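Long-range contacts in sialidase B (Streptococcus pneumoniae TIGR4, PDB 4XIL), which hydrolyses alpha-(2->3)-, alpha-(2->6)- and alpha-(2->8)-glycosidic linkages of terminal sialic acid residues in oligosaccharides, glycoproteins, glycolipids and colominic acid: residues 207-212 against 221-226; 213-218 against 427-432; 556-561 against 616-621. The protein carries 1 engineered substitution. All blocks are in the same frame, centred on the assembly; numbering follows the deposited sequence.

Contact 1 of 3, residues 207-212 against 221-226. With OPX ((1s,3R,4S)-1-[(cyclohexylamino)methyl]-3,4-dihydroxycyclopentanesulfonic acid), chain B.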
# COMPACT_ATOMS: atom_id res chain seq x y z
N ARG A 207 -1.07 1.74 1.87
CA ARG A 207 -1.47 1.13 0.61
C ARG A 207 -1.80 2.22 -0.39
O ARG A 207 -1.99 3.38 -0.01
CB ARG A 207 -2.70 0.23 0.81
CG ARG A 207 -2.39 -1.22 1.25
CD ARG A 207 -3.48 -2.20 0.78
NE ARG A 207 -3.60 -2.23 -0.68
CZ ARG A 207 -4.61 -2.76 -1.35
NH1 ARG A 207 -5.62 -3.34 -0.71
NH2 ARG A 207 -4.61 -2.71 -2.67
N ILE A 208 -1.92 1.83 -1.65
CA ILE A 208 -2.42 2.68 -2.72
C ILE A 208 -1.48 3.88 -3.00
O ILE A 208 -1.87 5.03 -2.81
CB ILE A 208 -3.85 3.21 -2.41
CG1 ILE A 208 -4.72 2.14 -1.71
CG2 ILE A 208 -4.52 3.65 -3.69
CD1 ILE A 208 -4.85 0.85 -2.48
N PRO A 209 -0.25 3.59 -3.44
CA PRO A 209 0.73 4.64 -3.75
C PRO A 209 0.37 5.42 -5.02
O PRO A 209 -0.28 4.88 -5.92
CB PRO A 209 2.01 3.84 -4.02
CG PRO A 209 1.52 2.49 -4.48
CD PRO A 209 0.30 2.24 -3.65
N THR A 210 0.78 6.69 -5.06
CA THR A 210 0.73 7.50 -6.28
C THR A 210 2.07 8.23 -6.45
O THR A 210 2.82 8.43 -5.48
CB THR A 210 -0.38 8.54 -6.25
OG1 THR A 210 0.03 9.67 -5.47
CG2 THR A 210 -1.70 7.96 -5.71
N LEU A 211 2.35 8.63 -7.70
CA LEU A 211 3.50 9.46 -8.03
C LEU A 211 3.08 10.39 -9.15
O LEU A 211 2.32 10.01 -10.04
CB LEU A 211 4.68 8.62 -8.51
CG LEU A 211 5.48 7.81 -7.48
CD1 LEU A 211 6.47 6.88 -8.17
CD2 LEU A 211 6.22 8.73 -6.50
N TYR A 212 3.62 11.61 -9.14
CA TYR A 212 3.31 12.59 -10.17
C TYR A 212 4.44 13.62 -10.24
O TYR A 212 4.90 14.13 -9.22
CB TYR A 212 1.97 13.27 -9.85
CG TYR A 212 1.39 14.07 -11.01
CD1 TYR A 212 1.92 15.31 -11.36
CD2 TYR A 212 0.30 13.59 -11.75
CE1 TYR A 212 1.40 16.04 -12.43
CE2 TYR A 212 -0.23 14.32 -12.81
CZ TYR A 212 0.33 15.55 -13.14
OH TYR A 212 -0.19 16.29 -14.20
N SER A 221 4.20 12.42 -4.12
CA SER A 221 3.64 11.10 -3.89
C SER A 221 2.52 11.23 -2.89
O SER A 221 2.66 11.97 -1.90
CB SER A 221 4.68 10.14 -3.31
OG SER A 221 4.09 8.88 -2.98
N SER A 222 1.42 10.52 -3.12
CA SER A 222 0.38 10.37 -2.11
C SER A 222 0.13 8.89 -1.83
O SER A 222 0.59 8.01 -2.58
CB SER A 222 -0.94 11.08 -2.51
OG SER A 222 -1.57 10.45 -3.62
N ILE A 223 -0.57 8.61 -0.74
CA ILE A 223 -0.69 7.25 -0.25
C ILE A 223 -1.83 7.19 0.77
O ILE A 223 -2.18 8.22 1.37
CB ILE A 223 0.62 6.81 0.45
CG1 ILE A 223 0.63 5.31 0.75
CG2 ILE A 223 0.81 7.55 1.77
CD1 ILE A 223 1.33 4.48 -0.29
N ASP A 224 -2.42 6.01 0.95
CA ASP A 224 -3.31 5.76 2.09
C ASP A 224 -2.43 5.48 3.30
O ASP A 224 -1.70 4.50 3.28
CB ASP A 224 -4.14 4.48 1.88
CG ASP A 224 -5.35 4.65 0.97
OD1 ASP A 224 -5.40 5.57 0.11
OD2 ASP A 224 -6.27 3.82 1.13
N ALA A 225 -2.51 6.30 4.35
CA ALA A 225 -1.89 5.98 5.63
C ALA A 225 -2.95 5.19 6.38
O ALA A 225 -3.95 5.74 6.80
CB ALA A 225 -1.53 7.27 6.39
N ARG A 226 -2.75 3.88 6.47
CA ARG A 226 -3.78 2.99 7.01
C ARG A 226 -3.44 2.53 8.44
O ARG A 226 -2.42 1.89 8.68
CB ARG A 226 -3.97 1.78 6.10
CG ARG A 226 -4.34 2.17 4.66
CD ARG A 226 -4.96 1.00 3.92
NE ARG A 226 -5.61 1.44 2.68
CZ ARG A 226 -6.28 0.62 1.88
NH1 ARG A 226 -6.39 -0.67 2.20
NH2 ARG A 226 -6.85 1.07 0.77
CAF OPX B . 10.02 14.80 -17.78
CAG OPX B . 9.37 15.97 -18.48
CAH OPX B . 9.26 14.36 -16.58
CAI OPX B . 7.90 15.82 -18.68
CAJ OPX B . 7.81 14.17 -16.87
CAK OPX B . 4.93 15.17 -16.52
CAL OPX B . 3.58 13.07 -16.91
CAM OPX B . 2.87 14.60 -15.20
CAO OPX B . 2.62 12.42 -15.98
CAP OPX B . 2.83 13.18 -14.73
CAQ OPX B . 7.19 15.41 -17.43
CAR OPX B . 3.56 14.52 -16.56
NAN OPX B . 5.75 15.21 -17.74
OAA OPX B . 2.40 16.83 -17.36
OAB OPX B . 1.29 14.76 -17.89
OAC OPX B . 2.92 11.07 -15.83
OAD OPX B . 4.01 12.88 -14.15
OAE OPX B . 3.33 15.34 -19.09
SAS OPX B . 2.60 15.39 -17.79
O HOH W 1 -3.93 6.70 -1.93

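Contact 2 of 3, residues 213-218 against 427-432. With OPX ((1s,3R,4S)-1-[(cyclohexylamino)methyl]-3,4-dihydroxycyclopentanesulfonic acid), chain B.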
# COMPACT_ATOMS: atom_id res chain seq x y z
N THR A 213 4.91 13.90 -11.46
CA THR A 213 6.03 14.81 -11.63
C THR A 213 5.53 16.22 -11.94
O THR A 213 4.83 16.44 -12.94
CB THR A 213 6.98 14.32 -12.75
OG1 THR A 213 7.36 12.96 -12.49
CG2 THR A 213 8.25 15.21 -12.82
N LEU A 214 5.88 17.17 -11.08
CA LEU A 214 5.39 18.54 -11.22
C LEU A 214 6.31 19.38 -12.11
O LEU A 214 7.47 19.03 -12.33
CB LEU A 214 5.26 19.20 -9.84
CG LEU A 214 4.45 18.40 -8.82
CD1 LEU A 214 4.55 19.04 -7.44
CD2 LEU A 214 2.98 18.29 -9.29
N SER A 215 5.78 20.49 -12.59
CA SER A 215 6.50 21.34 -13.52
C SER A 215 7.80 21.92 -12.94
O SER A 215 8.73 22.23 -13.68
CB SER A 215 5.59 22.47 -14.03
OG SER A 215 5.18 23.30 -12.97
N SER A 216 7.87 22.07 -11.61
CA SER A 216 9.09 22.59 -10.98
C SER A 216 10.23 21.56 -10.98
O SER A 216 11.39 21.90 -10.71
CB SER A 216 8.81 22.97 -9.52
OG SER A 216 8.44 21.80 -8.79
N GLY A 217 9.90 20.30 -11.25
CA GLY A 217 10.88 19.24 -11.15
C GLY A 217 10.66 18.44 -9.87
O GLY A 217 11.21 17.35 -9.69
N ARG A 218 9.84 18.98 -8.98
CA ARG A 218 9.47 18.27 -7.77
C ARG A 218 8.62 17.05 -8.15
O ARG A 218 7.78 17.12 -9.06
CB ARG A 218 8.70 19.20 -6.82
CG ARG A 218 8.16 18.49 -5.59
CD ARG A 218 7.62 19.48 -4.58
NE ARG A 218 8.70 20.21 -3.93
CZ ARG A 218 8.51 21.21 -3.08
NH1 ARG A 218 7.27 21.60 -2.78
NH2 ARG A 218 9.55 21.83 -2.53
N GLN A 427 -1.17 25.21 -3.24
CA GLN A 427 -0.54 26.32 -3.96
C GLN A 427 0.99 26.32 -3.84
O GLN A 427 1.66 27.21 -4.39
CB GLN A 427 -1.07 27.65 -3.43
CG GLN A 427 -2.58 27.69 -3.22
CD GLN A 427 -3.31 28.28 -4.42
OE1 GLN A 427 -3.13 27.84 -5.55
NE2 GLN A 427 -4.13 29.31 -4.17
N ASN A 428 1.55 25.36 -3.11
CA ASN A 428 2.99 25.32 -2.93
C ASN A 428 3.57 23.93 -3.22
O ASN A 428 4.54 23.49 -2.58
CB ASN A 428 3.36 25.79 -1.51
CG ASN A 428 2.48 25.15 -0.45
OD1 ASN A 428 1.99 24.03 -0.64
ND2 ASN A 428 2.27 25.84 0.66
N ARG A 429 2.95 23.24 -4.16
CA ARG A 429 3.43 21.96 -4.65
C ARG A 429 3.62 20.94 -3.55
O ARG A 429 4.65 20.27 -3.50
CB ARG A 429 4.74 22.15 -5.43
CG ARG A 429 4.58 23.08 -6.63
CD ARG A 429 5.87 23.21 -7.43
NE ARG A 429 6.10 24.58 -7.85
CZ ARG A 429 5.45 25.17 -8.85
NH1 ARG A 429 4.52 24.51 -9.54
NH2 ARG A 429 5.74 26.43 -9.16
N GLY A 430 2.65 20.84 -2.65
CA GLY A 430 2.65 19.78 -1.66
C GLY A 430 3.23 20.13 -0.31
O GLY A 430 3.34 19.27 0.56
N GLU A 431 3.63 21.39 -0.12
CA GLU A 431 4.11 21.80 1.20
C GLU A 431 2.97 21.99 2.20
O GLU A 431 3.15 21.77 3.40
CB GLU A 431 5.00 23.04 1.10
CG GLU A 431 6.25 22.78 0.27
CD GLU A 431 6.92 24.05 -0.19
OE1 GLU A 431 6.65 25.12 0.41
OE2 GLU A 431 7.70 23.99 -1.17
N SER A 432 1.80 22.37 1.70
CA SER A 432 0.58 22.39 2.51
C SER A 432 -0.64 22.09 1.63
O SER A 432 -0.59 22.27 0.41
CB SER A 432 0.40 23.74 3.21
OG SER A 432 0.09 24.76 2.27
CAF OPX B . 10.02 14.80 -17.78
CAG OPX B . 9.37 15.97 -18.48
CAH OPX B . 9.26 14.36 -16.58
CAI OPX B . 7.90 15.82 -18.68
CAJ OPX B . 7.81 14.17 -16.87
CAK OPX B . 4.93 15.17 -16.52
CAL OPX B . 3.58 13.07 -16.91
CAM OPX B . 2.87 14.60 -15.20
CAO OPX B . 2.62 12.42 -15.98
CAP OPX B . 2.83 13.18 -14.73
CAQ OPX B . 7.19 15.41 -17.43
CAR OPX B . 3.56 14.52 -16.56
NAN OPX B . 5.75 15.21 -17.74
OAA OPX B . 2.40 16.83 -17.36
OAB OPX B . 1.29 14.76 -17.89
OAC OPX B . 2.92 11.07 -15.83
OAD OPX B . 4.01 12.88 -14.15
OAE OPX B . 3.33 15.34 -19.09
SAS OPX B . 2.60 15.39 -17.79

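Contact 3 of 3, residues 556-561 against 616-621. With OPX ((1s,3R,4S)-1-[(cyclohexylamino)methyl]-3,4-dihydroxycyclopentanesulfonic acid), chain B.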
# COMPACT_ATOMS: atom_id res chain seq x y z
N SER A 556 -0.86 1.10 -13.45
CA SER A 556 -0.46 2.48 -13.69
C SER A 556 0.17 2.58 -15.08
O SER A 556 0.64 1.58 -15.62
CB SER A 556 0.46 3.00 -12.58
OG SER A 556 1.50 2.09 -12.30
N ALA A 557 0.16 3.78 -15.65
CA ALA A 557 0.54 3.97 -17.04
C ALA A 557 1.01 5.40 -17.28
O ALA A 557 0.39 6.34 -16.80
CB ALA A 557 -0.64 3.66 -17.95
N ILE A 558 2.10 5.55 -18.02
CA ILE A 558 2.58 6.86 -18.42
C ILE A 558 3.01 6.87 -19.88
O ILE A 558 3.33 5.82 -20.46
CB ILE A 558 3.79 7.33 -17.59
CG1 ILE A 558 4.96 6.37 -17.77
CG2 ILE A 558 3.38 7.53 -16.13
CD1 ILE A 558 6.25 6.81 -17.09
N LYS A 559 3.01 8.06 -20.46
CA LYS A 559 3.61 8.28 -21.76
C LYS A 559 5.02 8.82 -21.55
O LYS A 559 5.20 9.88 -20.96
CB LYS A 559 2.77 9.30 -22.52
CG LYS A 559 3.36 9.76 -23.85
CD LYS A 559 3.26 8.65 -24.87
CE LYS A 559 3.70 9.15 -26.24
NZ LYS A 559 5.17 9.35 -26.27
N TYR A 560 6.02 8.10 -22.04
CA TYR A 560 7.41 8.51 -21.82
C TYR A 560 7.74 9.70 -22.72
O TYR A 560 7.20 9.81 -23.83
CB TYR A 560 8.34 7.33 -22.10
CG TYR A 560 9.77 7.51 -21.61
CD1 TYR A 560 10.05 7.74 -20.27
CD2 TYR A 560 10.84 7.43 -22.50
CE1 TYR A 560 11.35 7.89 -19.83
CE2 TYR A 560 12.15 7.58 -22.06
CZ TYR A 560 12.40 7.82 -20.73
OH TYR A 560 13.71 7.97 -20.29
N SER A 561 8.60 10.61 -22.25
CA SER A 561 8.84 11.86 -22.98
C SER A 561 9.79 11.67 -24.15
O SER A 561 9.79 12.47 -25.09
CB SER A 561 9.39 12.95 -22.05
OG SER A 561 10.74 12.67 -21.70
N SER A 616 0.46 -0.00 -7.85
CA SER A 616 1.73 0.63 -8.19
C SER A 616 1.51 2.04 -8.75
O SER A 616 0.42 2.38 -9.23
CB SER A 616 2.49 -0.22 -9.21
OG SER A 616 1.80 -0.29 -10.46
N ALA A 617 2.57 2.83 -8.66
CA ALA A 617 2.62 4.18 -9.19
C ALA A 617 3.90 4.29 -10.00
O ALA A 617 4.95 3.80 -9.58
CB ALA A 617 2.65 5.20 -8.06
N ILE A 618 3.82 4.94 -11.15
CA ILE A 618 5.01 5.16 -11.95
C ILE A 618 5.01 6.59 -12.44
O ILE A 618 3.95 7.15 -12.73
CB ILE A 618 5.07 4.19 -13.13
CG1 ILE A 618 5.49 2.81 -12.64
CG2 ILE A 618 6.09 4.65 -14.17
CD1 ILE A 618 6.26 2.11 -13.67
N THR A 619 6.18 7.20 -12.49
CA THR A 619 6.28 8.52 -13.10
C THR A 619 7.67 8.70 -13.72
O THR A 619 8.67 8.16 -13.21
CB THR A 619 5.96 9.66 -12.10
OG1 THR A 619 5.65 10.86 -12.81
CG2 THR A 619 7.14 9.93 -11.16
N GLU A 620 7.73 9.43 -14.82
CA GLU A 620 9.02 9.81 -15.34
C GLU A 620 9.60 10.95 -14.48
O GLU A 620 8.99 12.02 -14.35
CB GLU A 620 8.92 10.23 -16.82
CG GLU A 620 10.27 10.57 -17.44
CD GLU A 620 10.14 10.97 -18.90
OE1 GLU A 620 9.03 10.86 -19.46
OE2 GLU A 620 11.16 11.38 -19.50
N LEU A 621 10.75 10.70 -13.87
CA LEU A 621 11.45 11.72 -13.10
C LEU A 621 12.00 12.77 -14.07
O LEU A 621 12.14 12.50 -15.27
CB LEU A 621 12.58 11.07 -12.30
CG LEU A 621 12.05 9.92 -11.43
CD1 LEU A 621 13.17 9.08 -10.82
CD2 LEU A 621 11.15 10.47 -10.35
CAF OPX B . 10.02 14.80 -17.78
CAG OPX B . 9.37 15.97 -18.48
CAH OPX B . 9.26 14.36 -16.58
CAI OPX B . 7.90 15.82 -18.68
CAJ OPX B . 7.81 14.17 -16.87
CAK OPX B . 4.93 15.17 -16.52
CAL OPX B . 3.58 13.07 -16.91
CAM OPX B . 2.87 14.60 -15.20
CAO OPX B . 2.62 12.42 -15.98
CAP OPX B . 2.83 13.18 -14.73
CAQ OPX B . 7.19 15.41 -17.43
CAR OPX B . 3.56 14.52 -16.56
NAN OPX B . 5.75 15.21 -17.74
OAA OPX B . 2.40 16.83 -17.36
OAB OPX B . 1.29 14.76 -17.89
OAC OPX B . 2.92 11.07 -15.83
OAD OPX B . 4.01 12.88 -14.15
OAE OPX B . 3.33 15.34 -19.09
SAS OPX B . 2.60 15.39 -17.79
O HOH W 2 6.42 10.94 -18.87

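Contact 1 of 3, residues 207-212 against 221-226
R207 lays its aliphatic arm over the guanidinium of R226: CB sits above one face of that flat group, displaced toward its rim, and R207 CD comes within 3.6 Å of R226 NH1. The two guanidinium planes are turned 54° apart. R226 reaches this place on a chain extended from CG to NE, and it is held side-on by D224, whose OD2 takes bonds from both R226 NE and R226 NH2, the former at 2.9 Å on the anti lone pair. R226 NH1 is left to meet D232. R207 bends at chi3 (61°), and its NE forms a salt bridge with E631 while the aromatic ring of Y615 gives a cation-pi contact. Long, charged side chains suit these places because their methylenes pack while their ends sort among several carboxylates. The backbones of R207 and D224 form an antiparallel hydrogen-bonded pair, with D224 N donating to R207 O at 2.8 Å. I208 and P209 then face the single residue I223, so the pairing resumes at T210, whose N bonds to S222 O. A water joins I208 O to D224 OD1. T210 OG1, placed between its own N and carbonyl carbon (chi1 79°), meets S222 OG at 2.6 Å, and S222 OG also reaches S290; small hydroxyls satisfy each other in this buried spot. S221 OG donates to T210 O at 2.8 Å. Beyond the pairing, the Y212 ring has the bound OPX over one face, CAP lying above its centre. Residues 207-209 spell the RIP motif of sialidases, set in the opening hairpin of a propeller blade, with R207 probably binding substrate as in relatives.

Contact 2 of 3, residues 213-218 against 427-432
L214 starts a type I beta turn that closes at G217 and faces the loop 427-432, the nearest CA atoms across the contact, those of L214 and R429, being 7.7 Å apart. G217 and G430 both have positive phi, a conformation that suits glycine. R218 and R429 carry most of the contact. R218 runs out with CG anti to its backbone N (chi1 175°) and bends at chi3, which brings NH1 and NH2 end-on to one atom, E431 OE2. The NH1 arm of this salt bridge is 2.9 Å from OE2, and both nitrogens arrive on the anti side of the carboxylate, somewhat out of its plane. R218 NH1 also donates to R429 O at 3.0 Å, straight at hydrogen (163°) but from well above the carbonyl plane. The remaining nitrogen, NE, pairs with D245, and Y243 offers a cation-pi contact, so this arginine is held by acids from two different loops. R429 comes back across the turn. Its CB meets L214 CD1 at 3.7 Å, the two side chains sliding past each other in opposite directions, and its CD touches S216 OG at 3.2 Å while S216 CB lies over one face of its guanidinium. Serine suits that position, since S216 OG also accepts from R218 N to make an ST turn. Just before the turn, T213 N donates to OPX OAD. Within 427-432, N428 OD1 accepts from S432 N at 2.9 Å and N428 ND2 donates to S432 OG, while S426 OG accepts from the backbone of N428 and G430. This self-bonded turn is the Asp-box (BNR) motif of sialidase propellers, here the second repeat, with asparagine in the acid's place.

Contact 3 of 3, residues 556-561 against 616-621
Y560 and E620 bring two flat groups together, the tyrosine ring and the carboxylate, with planes 27° apart while the side chains themselves cross at about a right angle. Y560 CD1 lies 3.4 Å from E620 OE1, an oblique approach, and CE1 is as close to the carboxylate carbon. The acid is gripped on its syn sides by S561: S561 N donates to OE1 at 2.8 Å, and S561 OG donates to OE2 at 2.6 Å. Each donor is slightly out of the carboxylate plane. H624 adds a bond to OE2 through ND1, and a water spans K559 O and E620 OE1. A carboxylate with this many donors would probably stay ionised. E620 gets there on an extended chain with CG anti to the backbone N (chi1 -177°), which carries the carboxylate out to S561. The Y560 hydroxyl in turn bonds to the backbone O of H624. Farther back, apolar packing takes over: I558 CD1 rests 3.6 Å from I618 CG2, and the branched side chains cross at nearly a right angle, filling the gap between the strands. I558 CG2 also approaches I618 O and lies 3.6 Å from OAC of OPX. At the far end S556 OG and S616 OG are hydrogen-bonded at 3.0 Å, and S616 OG also pairs with S573; serine is small enough for this tight, buried place. T619 OG1 is hydrogen-bonded to T213 OG1 and accepts a merely weak bond from OPX OAD. Strands 556-559 and 616-620 run nearly parallel, 9° apart with axes 6.3 Å from each other, joined by side chains. Each leads its own antiparallel sheet, as expected for the innermost strands of neighbouring blades in a sialidase beta-propeller.

Overall arrangement
The three contacts share one ligand, OPX, which Y212 of contact 1, T213 of contact 2 and T619 of contact 3 all touch; K461 and Q456 bond to it as well. Contacts 1 and 2 adjoin in sequence, with centres about 16 Å apart. Contact 3 packs against contact 1, about 15 Å away between centres, where the methyl of A617 meets T210 and L211. It joins contact 2, about 17 Å away, through T213 OG1, probably hydrogen-bonded to E620 O and T619 OG1. R207 CZ, in the probable substrate pocket with D232 and Y615, is 21.4 Å from OPX OAC, so OPX appears to occupy a separate site.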